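Local coordinates for actin-related protein 8 (Homo sapiens, PDB 4FO0) that binds ATP with low basal ATPase activity, does not polymerise like actin, and serves in the INO80 chromatin-remodelling complex and in organising mitotic chromosomes, at residues H321-I326 and F513-E518; M81-I86 and K354-M359; F519-I524 and E537-I542; S327-H332 and Q347-D352. All blocks are in the same frame, centred on the assembly; numbering follows the deposited sequence.

Overall arrangement
All four contacts belong to the actin fold of one chain. Interactions 1 and 2 lie side by side, their centres about 11 Å apart, because the loop 321-326 touches helix 353-359 as well as the turn that opens helix 516-527. Interaction 3 takes up that same helix and is centred about 13 Å from interaction 1. Interaction 4 is a hairpin: its first strand follows the loop of interaction 1, and its second leads into helix 353-359. Interactions 3 and 4 do not meet. Along the chain, interaction 4 falls within the spans of interactions 1 and 2, and interaction 3 follows. Interactions 1 and 2 thus join regions distant in sequence, and interaction 1 reaches the nucleotide.

Interaction 1. Residues H321-I326 and F513-E518; sequences HLDQDI and FHKAQE
Leu322 gives its backbone N-H to the carbonyl oxygen of His514, N to O 2.9 Å, and this is the one hydrogen bond between the loop 321-326 and the turn 513-518. The N-H comes in nearly along the C=O axis. Within the loop, Asp323 N donates to His321 ND1 in the plane of that ring, and Asp323 OD1 takes the N-H of Asp325 from above its carboxylate plane, making an Asx turn.

The apolar part rests on Leu322, whose CD1 sits 3.9 Å from Ala516 CB and also reaches Phe513 CB. Asp323 and Lys515 run side by side, with Asp323 CB 3.4 Å from Lys515 CG. With CG anti to N (chi1 -179°), Asp323 also brings OD2 to the edge of the His514 ring, 3.6 Å from CE1. With an alanine here, Asp325 N is likely to lose its acceptor, Lys515 CG part of its neighbour and the His514 edge its carboxylate.

Within its own segment, Lys515 NZ pairs with Glu518 in a salt bridge, while the Phe513 side chain touches the bound ATP. What joins the two segments is therefore the bond from Leu322 N to His514 O together with aliphatic contacts, not a charge pair.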
loop_
_atom_site.group_PDB
_atom_site.type_symbol
_atom_site.label_atom_id
_atom_site.label_comp_id
_atom_site.label_asym_id
_atom_site.label_seq_id
_atom_site.Cartn_x
_atom_site.Cartn_y
_atom_site.Cartn_z
ATOM N N HIS A 321 -6.989 -3.065 15.704
ATOM C CA HIS A 321 -7.714 -1.809 15.905
ATOM C C HIS A 321 -6.774 -0.824 16.578
ATOM O O HIS A 321 -5.751 -1.233 17.131
ATOM C CB HIS A 321 -8.949 -2.037 16.787
ATOM C CG HIS A 321 -8.618 -2.496 18.176
ATOM N ND1 HIS A 321 -8.393 -1.620 19.216
ATOM C CD2 HIS A 321 -8.447 -3.739 18.688
ATOM C CE1 HIS A 321 -8.106 -2.304 20.310
ATOM N NE2 HIS A 321 -8.137 -3.591 20.018
ATOM N N LEU A 322 -7.110 0.463 16.526
ATOM C CA LEU A 322 -6.382 1.485 17.291
ATOM C C LEU A 322 -7.302 2.177 18.301
ATOM O O LEU A 322 -7.301 3.403 18.435
ATOM C CB LEU A 322 -5.749 2.515 16.364
ATOM C CG LEU A 322 -4.566 2.029 15.535
ATOM C CD1 LEU A 322 -4.277 3.001 14.395
ATOM C CD2 LEU A 322 -3.348 1.867 16.415
ATOM N N ASP A 323 -8.084 1.376 19.012
ATOM C CA ASP A 323 -9.059 1.894 19.959
ATOM C C ASP A 323 -8.687 1.518 21.411
ATOM O O ASP A 323 -8.765 0.347 21.788
ATOM C CB ASP A 323 -10.431 1.334 19.569
ATOM C CG ASP A 323 -11.555 1.825 20.461
ATOM O OD1 ASP A 323 -11.273 2.503 21.476
ATOM O OD2 ASP A 323 -12.730 1.508 20.147
ATOM N N GLN A 324 -8.277 2.496 22.222
ATOM C CA GLN A 324 -7.907 2.220 23.622
ATOM C C GLN A 324 -8.996 1.482 24.379
ATOM O O GLN A 324 -8.717 0.683 25.277
ATOM C CB GLN A 324 -7.612 3.505 24.394
ATOM C CG GLN A 324 -6.234 4.051 24.194
ATOM C CD GLN A 324 -5.146 3.140 24.733
ATOM O OE1 GLN A 324 -4.299 2.658 23.974
ATOM N NE2 GLN A 324 -5.138 2.928 26.050
ATOM N N ASP A 325 -10.238 1.758 24.017
ATOM C CA ASP A 325 -11.374 1.313 24.811
ATOM C C ASP A 325 -11.762 -0.143 24.596
ATOM O O ASP A 325 -12.526 -0.706 25.383
ATOM C CB ASP A 325 -12.557 2.258 24.607
ATOM C CG ASP A 325 -12.228 3.689 25.010
ATOM O OD1 ASP A 325 -11.467 3.879 25.987
ATOM O OD2 ASP A 325 -12.711 4.622 24.341
ATOM N N ILE A 326 -11.225 -0.751 23.542
ATOM C CA ILE A 326 -11.370 -2.184 23.321
ATOM C C ILE A 326 -10.233 -2.876 24.058
ATOM O O ILE A 326 -9.070 -2.767 23.666
ATOM C CB ILE A 326 -11.268 -2.545 21.821
ATOM C CG1 ILE A 326 -12.368 -1.871 21.014
ATOM C CG2 ILE A 326 -11.352 -4.043 21.608
ATOM C CD1 ILE A 326 -12.300 -2.220 19.536
ATOM N N PHE A 513 -7.450 0.983 10.105
ATOM C CA PHE A 513 -7.899 0.428 11.375
ATOM C C PHE A 513 -8.963 1.266 12.064
ATOM O O PHE A 513 -8.983 2.488 11.972
ATOM C CB PHE A 513 -6.729 0.273 12.323
ATOM C CG PHE A 513 -5.598 -0.472 11.740
ATOM C CD1 PHE A 513 -5.614 -1.850 11.706
ATOM C CD2 PHE A 513 -4.507 0.203 11.222
ATOM C CE1 PHE A 513 -4.557 -2.552 11.167
ATOM C CE2 PHE A 513 -3.448 -0.489 10.690
ATOM C CZ PHE A 513 -3.471 -1.875 10.659
ATOM N N HIS A 514 -9.834 0.579 12.781
ATOM C CA HIS A 514 -10.876 1.214 13.557
ATOM C C HIS A 514 -10.257 2.206 14.557
ATOM O O HIS A 514 -9.303 1.870 15.278
ATOM C CB HIS A 514 -11.691 0.114 14.245
ATOM C CG HIS A 514 -12.855 0.617 15.031
ATOM N ND1 HIS A 514 -12.876 0.614 16.410
ATOM C CD2 HIS A 514 -14.044 1.128 14.635
ATOM C CE1 HIS A 514 -14.028 1.106 16.829
ATOM N NE2 HIS A 514 -14.753 1.428 15.773
ATOM N N LYS A 515 -10.793 3.428 14.570
ATOM C CA LYS A 515 -10.329 4.520 15.440
ATOM C C LYS A 515 -8.994 5.130 15.013
ATOM O O LYS A 515 -8.377 5.896 15.757
ATOM C CB LYS A 515 -10.250 4.087 16.909
ATOM C CG LYS A 515 -11.596 3.808 17.540
ATOM C CD LYS A 515 -12.529 4.977 17.350
ATOM C CE LYS A 515 -13.805 4.820 18.180
ATOM N NZ LYS A 515 -14.712 6.014 18.085
ATOM N N ALA A 516 -8.543 4.806 13.814
ATOM C CA ALA A 516 -7.243 5.288 13.400
ATOM C C ALA A 516 -7.209 6.825 13.369
ATOM O O ALA A 516 -6.255 7.444 13.851
ATOM C CB ALA A 516 -6.857 4.694 12.065
ATOM N N GLN A 517 -8.255 7.438 12.821
ATOM C CA GLN A 517 -8.313 8.900 12.716
ATOM C C GLN A 517 -8.117 9.613 14.059
ATOM O O GLN A 517 -7.221 10.451 14.210
ATOM C CB GLN A 517 -9.629 9.352 12.085
ATOM C CG GLN A 517 -9.915 10.813 12.332
ATOM C CD GLN A 517 -11.169 11.284 11.647
ATOM O OE1 GLN A 517 -11.418 10.964 10.478
ATOM N NE2 GLN A 517 -11.972 12.055 12.370
ATOM N N GLU A 518 -8.981 9.281 15.016
ATOM C CA GLU A 518 -8.885 9.754 16.389
ATOM C C GLU A 518 -7.510 9.469 16.969
ATOM O O GLU A 518 -6.846 10.371 17.482
ATOM C CB GLU A 518 -9.943 9.066 17.262
ATOM C CG GLU A 518 -11.368 9.086 16.682
ATOM C CD GLU A 518 -11.596 8.073 15.543
ATOM O OE1 GLU A 518 -10.704 7.894 14.685
ATOM O OE2 GLU A 518 -12.683 7.453 15.501
#

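Interaction 2. Residues M81-I86 and K354-M359; sequences MVDQAI and KLQAPM
Gln356 NE2 donates to Asp83 OD1 across the two helices, 3.0 Å from N to O, with an N-H...O angle of 153°. The carboxylate and the amide are nearly coplanar, and OD1 is met on its syn side. Gln356 reaches the aspartate because its chain runs extended beyond CG.

The rest of the contact is apolar. Ile86 CD1 lies across the Gln356 chain, 3.9 Å from CG, and meets Leu355 CD2 tip to tip. This is a helix-helix crossing within the actin fold: the axes of 81-86 and 354-359 pass 9.8 Å apart with their directions at 115°, so side chains from a short length of each helix do the joining. The second helix is kinked where the N of Pro358 makes no bond to the turn before.

Met359 packs against Val82 and Ile86. Its SD lies 3.5 Å from Ile86 CG1, and its CB 3.7 Å from Val82 CG1. A bend at chi3 (45°) carries Met359 CE to 3.9 Å from Ala85 CB. Met359 also touches Phe519 of helix 516-527, and Gln356 touches Leu290 of helix 280-293.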
loop_
_atom_site.group_PDB
_atom_site.type_symbol
_atom_site.label_atom_id
_atom_site.label_comp_id
_atom_site.label_asym_id
_atom_site.label_seq_id
_atom_site.Cartn_x
_atom_site.Cartn_y
_atom_site.Cartn_z
ATOM N N MET A 81 8.221 0.143 23.932
ATOM C CA MET A 81 7.774 1.504 23.657
ATOM C C MET A 81 6.279 1.552 23.324
ATOM O O MET A 81 5.558 2.428 23.812
ATOM C CB MET A 81 8.621 2.147 22.563
ATOM C CG MET A 81 10.111 2.174 22.907
ATOM S SD MET A 81 10.462 3.019 24.480
ATOM C CE MET A 81 9.597 4.583 24.260
ATOM N N VAL A 82 5.818 0.597 22.513
ATOM C CA VAL A 82 4.389 0.446 22.221
ATOM C C VAL A 82 3.605 0.302 23.514
ATOM O O VAL A 82 2.635 1.015 23.761
ATOM C CB VAL A 82 4.098 -0.801 21.323
ATOM C CG1 VAL A 82 2.631 -0.861 20.969
ATOM C CG2 VAL A 82 4.933 -0.755 20.039
ATOM N N ASP A 83 4.045 -0.630 24.348
ATOM C CA ASP A 83 3.381 -0.886 25.610
ATOM C C ASP A 83 3.342 0.347 26.492
ATOM O O ASP A 83 2.341 0.603 27.156
ATOM C CB ASP A 83 4.048 -2.055 26.333
ATOM C CG ASP A 83 3.470 -3.417 25.900
ATOM O OD1 ASP A 83 2.466 -3.427 25.150
ATOM O OD2 ASP A 83 4.001 -4.474 26.321
ATOM N N GLN A 84 4.426 1.118 26.478
ATOM C CA GLN A 84 4.524 2.306 27.309
ATOM C C GLN A 84 3.529 3.364 26.856
ATOM O O GLN A 84 2.896 4.039 27.674
ATOM C CB GLN A 84 5.944 2.867 27.270
ATOM C CG GLN A 84 6.081 4.188 28.005
ATOM C CD GLN A 84 7.415 4.852 27.775
ATOM O OE1 GLN A 84 8.444 4.191 27.628
ATOM N NE2 GLN A 84 7.404 6.174 27.735
ATOM N N ALA A 85 3.405 3.493 25.540
ATOM C CA ALA A 85 2.456 4.405 24.927
ATOM C C ALA A 85 1.022 3.979 25.184
ATOM O O ALA A 85 0.129 4.813 25.267
ATOM C CB ALA A 85 2.715 4.491 23.428
ATOM N N ILE A 86 0.794 2.675 25.281
ATOM C CA ILE A 86 -0.556 2.169 25.489
ATOM C C ILE A 86 -1.025 2.497 26.906
ATOM O O ILE A 86 -2.096 3.078 27.113
ATOM C CB ILE A 86 -0.624 0.652 25.255
ATOM C CG1 ILE A 86 -0.485 0.333 23.767
ATOM C CG2 ILE A 86 -1.919 0.080 25.785
ATOM C CD1 ILE A 86 -0.444 -1.172 23.471
ATOM N N LYS A 354 -4.034 -7.210 19.362
ATOM C CA LYS A 354 -4.885 -6.525 18.385
ATOM C C LYS A 354 -4.601 -5.041 18.290
ATOM O O LYS A 354 -4.893 -4.427 17.267
ATOM C CB LYS A 354 -6.371 -6.733 18.690
ATOM C CG LYS A 354 -6.849 -8.165 18.532
ATOM C CD LYS A 354 -8.316 -8.273 18.863
ATOM C CE LYS A 354 -8.556 -8.109 20.345
ATOM N NZ LYS A 354 -10.013 -8.038 20.581
ATOM N N LEU A 355 -4.054 -4.470 19.363
ATOM C CA LEU A 355 -3.729 -3.042 19.418
ATOM C C LEU A 355 -2.229 -2.777 19.287
ATOM O O LEU A 355 -1.819 -1.819 18.666
ATOM C CB LEU A 355 -4.250 -2.423 20.710
ATOM C CG LEU A 355 -3.857 -0.973 21.009
ATOM C CD1 LEU A 355 -4.517 0.016 20.040
ATOM C CD2 LEU A 355 -4.263 -0.661 22.423
ATOM N N GLN A 356 -1.417 -3.647 19.869
ATOM C CA GLN A 356 0.025 -3.536 19.746
ATOM C C GLN A 356 0.497 -3.478 18.295
ATOM O O GLN A 356 1.278 -2.600 17.924
ATOM C CB GLN A 356 0.702 -4.700 20.461
ATOM C CG GLN A 356 0.498 -4.694 21.964
ATOM C CD GLN A 356 0.965 -5.984 22.596
ATOM O OE1 GLN A 356 0.517 -7.065 22.220
ATOM N NE2 GLN A 356 1.890 -5.885 23.530
ATOM N N ALA A 357 0.027 -4.415 17.476
ATOM C CA ALA A 357 0.540 -4.568 16.122
ATOM C C ALA A 357 0.385 -3.309 15.248
ATOM O O ALA A 357 1.341 -2.866 14.623
ATOM C CB ALA A 357 -0.102 -5.766 15.461
ATOM N N PRO A 358 -0.827 -2.745 15.188
ATOM C CA PRO A 358 -1.053 -1.527 14.396
ATOM C C PRO A 358 -0.213 -0.373 14.914
ATOM O O PRO A 358 0.209 0.480 14.137
ATOM C CB PRO A 358 -2.537 -1.211 14.632
ATOM C CG PRO A 358 -3.133 -2.487 15.098
ATOM C CD PRO A 358 -2.062 -3.282 15.782
ATOM N N MET A 359 0.017 -0.339 16.222
ATOM C CA MET A 359 0.818 0.721 16.820
ATOM C C MET A 359 2.308 0.598 16.539
ATOM O O MET A 359 3.062 1.506 16.861
ATOM C CB MET A 359 0.605 0.784 18.322
ATOM C CG MET A 359 -0.736 1.342 18.710
ATOM S SD MET A 359 -0.810 1.619 20.475
ATOM C CE MET A 359 0.779 2.406 20.741
#

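Interaction 3. Residues F519-I524 and E537-I542; sequences FLQHRI and ENVDVI
Val541 presses its CG2 against the backbone and first side-chain carbon of Gln521, 3.7 Å from Gln521 CA, at the point where helix 516-527 comes nearest to the edge strand 540-542. This is the close-packed part of the contact. The other methyl of Val541, CG1, lies 4.0 Å from Leu520 CD2, the two side chains crossing at about a right angle. One turn further along the helix, Ile524 CG2 meets Val539 CG1 at 3.9 Å, again at about a right angle. Val539 and Val541 both send their side chains toward the helix, while Asp540 between them points away.

The far end of Gln521, its amide, is the looser side. The chain bends at chi2 (115°) and runs alongside that of Val539 in the reverse sense. NE2 then lies 2.9 Å from the carbonyl oxygen of Val539, but the N-H...O angle of 128° makes the hydrogen bond weak. Gln521 OE1 is about as near to the same Val539 O, at 3.0 Å, without bonding, so the amide is poorly directed at this oxygen. Farther out, Glu537 and Asn538 are exposed and poorly ordered, and neither touches the helix segment.

Strand 503-507, helix 516-527 and strand 540-542 make a beta-alpha-beta crossover: the two strands are parallel neighbours, bonded through the backbones of Asp540 and Ile542, and 540-542 is the outermost strand of a six-stranded mixed sheet. The helix lies over this edge, with Leu520 also on Val506 and Ile524 also on Ile504. Elsewhere on the helix, Arg523 forms a salt bridge with Asp481, and the ring of Phe519 meets that of Phe362.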
loop_
_atom_site.group_PDB
_atom_site.type_symbol
_atom_site.label_atom_id
_atom_site.label_comp_id
_atom_site.label_asym_id
_atom_site.label_seq_id
_atom_site.Cartn_x
_atom_site.Cartn_y
_atom_site.Cartn_z
ATOM N N PHE A 519 -7.078 8.215 16.879
ATOM C CA PHE A 519 -5.826 7.811 17.506
ATOM C C PHE A 519 -4.686 8.712 17.085
ATOM O O PHE A 519 -3.884 9.175 17.906
ATOM C CB PHE A 519 -5.487 6.368 17.155
ATOM C CG PHE A 519 -4.161 5.925 17.672
ATOM C CD1 PHE A 519 -2.996 6.236 16.987
ATOM C CD2 PHE A 519 -4.070 5.201 18.845
ATOM C CE1 PHE A 519 -1.762 5.832 17.460
ATOM C CE2 PHE A 519 -2.834 4.779 19.321
ATOM C CZ PHE A 519 -1.678 5.095 18.634
ATOM N N LEU A 520 -4.625 8.959 15.789
ATOM C CA LEU A 520 -3.536 9.724 15.213
ATOM C C LEU A 520 -3.682 11.216 15.510
ATOM O O LEU A 520 -2.698 11.909 15.767
ATOM C CB LEU A 520 -3.489 9.481 13.706
ATOM C CG LEU A 520 -2.507 10.352 12.937
ATOM C CD1 LEU A 520 -1.070 10.046 13.340
ATOM C CD2 LEU A 520 -2.723 10.151 11.459
ATOM N N GLN A 521 -4.914 11.708 15.472
ATOM C CA GLN A 521 -5.180 13.106 15.766
ATOM C C GLN A 521 -4.749 13.415 17.190
ATOM O O GLN A 521 -4.203 14.480 17.471
ATOM C CB GLN A 521 -6.660 13.405 15.590
ATOM C CG GLN A 521 -7.241 14.202 16.716
ATOM C CD GLN A 521 -7.694 15.544 16.252
ATOM O OE1 GLN A 521 -8.705 15.664 15.553
ATOM N NE2 GLN A 521 -6.937 16.574 16.607
ATOM N N HIS A 522 -4.989 12.464 18.083
ATOM C CA HIS A 522 -4.588 12.604 19.473
ATOM C C HIS A 522 -3.076 12.737 19.623
ATOM O O HIS A 522 -2.609 13.597 20.360
ATOM C CB HIS A 522 -5.115 11.424 20.284
ATOM C CG HIS A 522 -4.553 11.331 21.669
ATOM N ND1 HIS A 522 -5.302 11.602 22.796
ATOM C CD2 HIS A 522 -3.322 10.974 22.110
ATOM C CE1 HIS A 522 -4.556 11.418 23.871
ATOM N NE2 HIS A 522 -3.351 11.036 23.483
ATOM N N ARG A 523 -2.313 11.897 18.922
ATOM C CA ARG A 523 -0.855 11.934 19.039
ATOM C C ARG A 523 -0.350 13.231 18.474
ATOM O O ARG A 523 0.563 13.841 19.030
ATOM C CB ARG A 523 -0.178 10.814 18.257
ATOM C CG ARG A 523 -0.767 9.460 18.458
ATOM C CD ARG A 523 0.081 8.634 19.376
ATOM N NE ARG A 523 1.470 8.493 18.932
ATOM C CZ ARG A 523 2.378 7.826 19.646
ATOM N NH1 ARG A 523 2.008 7.263 20.796
ATOM N NH2 ARG A 523 3.640 7.715 19.237
ATOM N N ILE A 524 -0.920 13.646 17.346
ATOM C CA ILE A 524 -0.448 14.870 16.713
ATOM C C ILE A 524 -0.578 16.067 17.658
ATOM O O ILE A 524 0.381 16.810 17.838
ATOM C CB ILE A 524 -1.113 15.129 15.351
ATOM C CG1 ILE A 524 -0.716 14.025 14.368
ATOM C CG2 ILE A 524 -0.690 16.481 14.794
ATOM C CD1 ILE A 524 0.790 13.757 14.315
ATOM N N GLU A 537 -6.755 26.551 15.374
ATOM C CA GLU A 537 -8.082 26.298 15.929
ATOM C C GLU A 537 -8.404 24.829 16.180
ATOM O O GLU A 537 -8.935 24.479 17.230
ATOM C CB GLU A 537 -9.160 26.903 15.030
ATOM C CG GLU A 537 -8.669 27.312 13.654
ATOM C CD GLU A 537 -9.741 27.180 12.592
ATOM O OE1 GLU A 537 -10.908 27.518 12.882
ATOM O OE2 GLU A 537 -9.420 26.738 11.469
ATOM N N ASN A 538 -8.080 23.967 15.223
ATOM C CA ASN A 538 -7.958 22.542 15.508
ATOM C C ASN A 538 -7.050 21.799 14.536
ATOM O O ASN A 538 -6.871 22.217 13.397
ATOM C CB ASN A 538 -9.337 21.885 15.549
ATOM C CG ASN A 538 -10.224 22.324 14.405
ATOM O OD1 ASN A 538 -10.052 21.885 13.270
ATOM N ND2 ASN A 538 -11.183 23.191 14.699
ATOM N N VAL A 539 -6.507 20.675 14.989
ATOM C CA VAL A 539 -5.807 19.763 14.110
ATOM C C VAL A 539 -6.851 18.813 13.551
ATOM O O VAL A 539 -7.580 18.175 14.302
ATOM C CB VAL A 539 -4.738 18.969 14.879
ATOM C CG1 VAL A 539 -4.253 17.780 14.063
ATOM C CG2 VAL A 539 -3.583 19.879 15.255
ATOM N N ASP A 540 -6.947 18.739 12.232
ATOM C CA ASP A 540 -7.947 17.876 11.617
ATOM C C ASP A 540 -7.313 16.726 10.831
ATOM O O ASP A 540 -6.606 16.944 9.848
ATOM C CB ASP A 540 -8.881 18.688 10.722
ATOM C CG ASP A 540 -10.219 18.009 10.521
ATOM O OD1 ASP A 540 -10.640 17.262 11.435
ATOM O OD2 ASP A 540 -10.847 18.220 9.455
ATOM N N VAL A 541 -7.556 15.501 11.285
ATOM C CA VAL A 541 -7.122 14.331 10.543
ATOM C C VAL A 541 -8.281 13.772 9.726
ATOM O O VAL A 541 -9.337 13.459 10.266
ATOM C CB VAL A 541 -6.541 13.247 11.463
ATOM C CG1 VAL A 541 -6.211 12.014 10.664
ATOM C CG2 VAL A 541 -5.287 13.763 12.139
ATOM N N ILE A 542 -8.079 13.670 8.418
ATOM C CA ILE A 542 -9.116 13.179 7.515
ATOM C C ILE A 542 -8.732 11.801 7.011
ATOM O O ILE A 542 -7.635 11.627 6.473
ATOM C CB ILE A 542 -9.304 14.122 6.292
ATOM C CG1 ILE A 542 -9.796 15.496 6.740
ATOM C CG2 ILE A 542 -10.225 13.517 5.261
ATOM C CD1 ILE A 542 -8.647 16.388 7.198
#

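Interaction 4. Residues S327-H332 and Q347-D352; sequences SGLQDH and QFRLGD
Arg349 and Asp331 form a salt bridge between the two strands, with Arg349 NE 2.7 Å from Asp331 OD1. The arginine chain bends at chi3 (-100°), which brings NE alongside the carboxylate. The bond meets OD1 on its syn side and lies close to the guanidinium plane, although the carboxylate and guanidinium planes are 43° apart. A second bond, from Arg349 NH2 to Asp331 OD2, is weak at 3.5 Å. The guanidinium also makes a cation-pi contact with Tyr108 of helix 102-109. A leucine in place of Arg349 would probably leave the Asp331 carboxylate without its charged mate and Tyr108 without its cation.

The backbones bond in pairs on both sides of this bridge. Gln330 N and Leu350 O are 2.8 Å apart, with a return bond from Leu350 N to Gln330 O; His332 and Phe348 likewise exchange two bonds.

Outward from these, His332 CD2 sits 3.7 Å from Leu350 CB, with His332 held by Lys354 through NE2. On the face away from Arg349, Phe348 and Leu350 pack on Phe319. At the open end of the hairpin, Leu329 CD2 rests 4.0 Å from Arg349 CG.

Together this is an antiparallel beta hairpin, in which hydrogen-bonded pairs flank the non-hydrogen-bonded pair Asp331-Arg349, and strand 330-336 is an edge of a three-stranded sheet.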
loop_
_atom_site.group_PDB
_atom_site.type_symbol
_atom_site.label_atom_id
_atom_site.label_comp_id
_atom_site.label_asym_id
_atom_site.label_seq_id
_atom_site.Cartn_x
_atom_site.Cartn_y
_atom_site.Cartn_z
ATOM N N SER A 327 -10.557 -3.589 25.126
ATOM C CA SER A 327 -9.507 -4.157 25.961
ATOM C C SER A 327 -9.935 -5.486 26.537
ATOM O O SER A 327 -11.083 -5.899 26.378
ATOM C CB SER A 327 -9.171 -3.196 27.102
ATOM O OG SER A 327 -10.281 -3.042 27.978
ATOM N N GLY A 328 -9.003 -6.154 27.206
ATOM C CA GLY A 328 -9.255 -7.471 27.766
ATOM C C GLY A 328 -9.015 -8.598 26.780
ATOM O O GLY A 328 -8.594 -8.377 25.642
ATOM N N LEU A 329 -9.258 -9.821 27.235
ATOM C CA LEU A 329 -9.221 -10.973 26.353
ATOM C C LEU A 329 -10.586 -11.107 25.687
ATOM O O LEU A 329 -11.606 -10.993 26.350
ATOM C CB LEU A 329 -8.857 -12.229 27.140
ATOM C CG LEU A 329 -7.364 -12.457 27.367
ATOM C CD1 LEU A 329 -7.156 -13.451 28.477
ATOM C CD2 LEU A 329 -6.680 -12.956 26.099
ATOM N N GLN A 330 -10.603 -11.296 24.372
ATOM C CA GLN A 330 -11.854 -11.487 23.643
ATOM C C GLN A 330 -11.853 -12.821 22.927
ATOM O O GLN A 330 -10.809 -13.328 22.488
ATOM C CB GLN A 330 -12.086 -10.384 22.610
ATOM C CG GLN A 330 -13.146 -9.370 22.984
ATOM C CD GLN A 330 -12.587 -8.240 23.839
ATOM O OE1 GLN A 330 -12.103 -7.238 23.312
ATOM N NE2 GLN A 330 -12.646 -8.399 25.164
ATOM N N ASP A 331 -13.039 -13.389 22.797
ATOM C CA ASP A 331 -13.184 -14.622 22.047
ATOM C C ASP A 331 -13.494 -14.306 20.597
ATOM O O ASP A 331 -14.430 -13.561 20.296
ATOM C CB ASP A 331 -14.237 -15.516 22.687
ATOM C CG ASP A 331 -13.709 -16.223 23.924
ATOM O OD1 ASP A 331 -12.553 -16.699 23.887
ATOM O OD2 ASP A 331 -14.437 -16.289 24.934
ATOM N N HIS A 332 -12.657 -14.835 19.710
ATOM C CA HIS A 332 -12.782 -14.615 18.272
ATOM C C HIS A 332 -12.824 -15.932 17.504
ATOM O O HIS A 332 -12.437 -16.994 18.008
ATOM C CB HIS A 332 -11.600 -13.795 17.756
ATOM C CG HIS A 332 -11.466 -12.447 18.391
ATOM N ND1 HIS A 332 -12.247 -11.372 18.024
ATOM C CD2 HIS A 332 -10.628 -11.994 19.356
ATOM C CE1 HIS A 332 -11.901 -10.315 18.739
ATOM N NE2 HIS A 332 -10.922 -10.667 19.555
ATOM N N GLN A 347 -11.704 -21.266 16.744
ATOM C CA GLN A 347 -11.899 -20.396 17.904
ATOM C C GLN A 347 -10.547 -19.927 18.414
ATOM O O GLN A 347 -9.593 -20.708 18.498
ATOM C CB GLN A 347 -12.580 -21.140 19.056
ATOM C CG GLN A 347 -13.865 -21.834 18.699
ATOM C CD GLN A 347 -14.872 -20.888 18.095
ATOM O OE1 GLN A 347 -15.172 -19.831 18.655
ATOM N NE2 GLN A 347 -15.398 -21.256 16.934
ATOM N N PHE A 348 -10.438 -18.656 18.761
ATOM C CA PHE A 348 -9.361 -18.321 19.682
ATOM C C PHE A 348 -9.457 -16.992 20.372
ATOM O O PHE A 348 -10.272 -16.134 20.018
ATOM C CB PHE A 348 -7.978 -18.560 19.091
ATOM C CG PHE A 348 -7.415 -17.397 18.369
ATOM C CD1 PHE A 348 -6.050 -17.121 18.455
ATOM C CD2 PHE A 348 -8.221 -16.605 17.571
ATOM C CE1 PHE A 348 -5.502 -16.058 17.775
ATOM C CE2 PHE A 348 -7.685 -15.527 16.887
ATOM C CZ PHE A 348 -6.324 -15.256 16.987
ATOM N N ARG A 349 -8.631 -16.856 21.399
ATOM C CA ARG A 349 -8.739 -15.728 22.309
ATOM C C ARG A 349 -7.609 -14.730 22.083
ATOM O O ARG A 349 -6.443 -15.111 22.045
ATOM C CB ARG A 349 -8.723 -16.250 23.728
ATOM C CG ARG A 349 -9.504 -15.424 24.688
ATOM C CD ARG A 349 -9.636 -16.182 25.985
ATOM N NE ARG A 349 -10.942 -16.818 26.079
ATOM C CZ ARG A 349 -11.279 -17.664 27.042
ATOM N NH1 ARG A 349 -10.390 -17.981 27.975
ATOM N NH2 ARG A 349 -12.493 -18.198 27.068
ATOM N N LEU A 350 -7.961 -13.460 21.902
ATOM C CA LEU A 350 -6.958 -12.423 21.677
ATOM C C LEU A 350 -7.066 -11.273 22.647
ATOM O O LEU A 350 -8.170 -10.849 23.019
ATOM C CB LEU A 350 -7.061 -11.868 20.261
ATOM C CG LEU A 350 -6.147 -12.594 19.289
ATOM C CD1 LEU A 350 -6.137 -11.894 17.951
ATOM C CD2 LEU A 350 -4.756 -12.692 19.897
ATOM N N GLY A 351 -5.908 -10.739 23.014
ATOM C CA GLY A 351 -5.851 -9.558 23.855
ATOM C C GLY A 351 -5.271 -8.322 23.194
ATOM O O GLY A 351 -5.838 -7.744 22.263
ATOM N N ASP A 352 -4.112 -7.915 23.681
ATOM C CA ASP A 352 -3.579 -6.609 23.338
ATOM C C ASP A 352 -2.863 -6.639 21.994
ATOM O O ASP A 352 -2.732 -5.618 21.305
ATOM C CB ASP A 352 -2.675 -6.113 24.467
ATOM C CG ASP A 352 -3.410 -6.022 25.804
ATOM O OD1 ASP A 352 -4.578 -5.555 25.830
ATOM O OD2 ASP A 352 -2.821 -6.439 26.827
#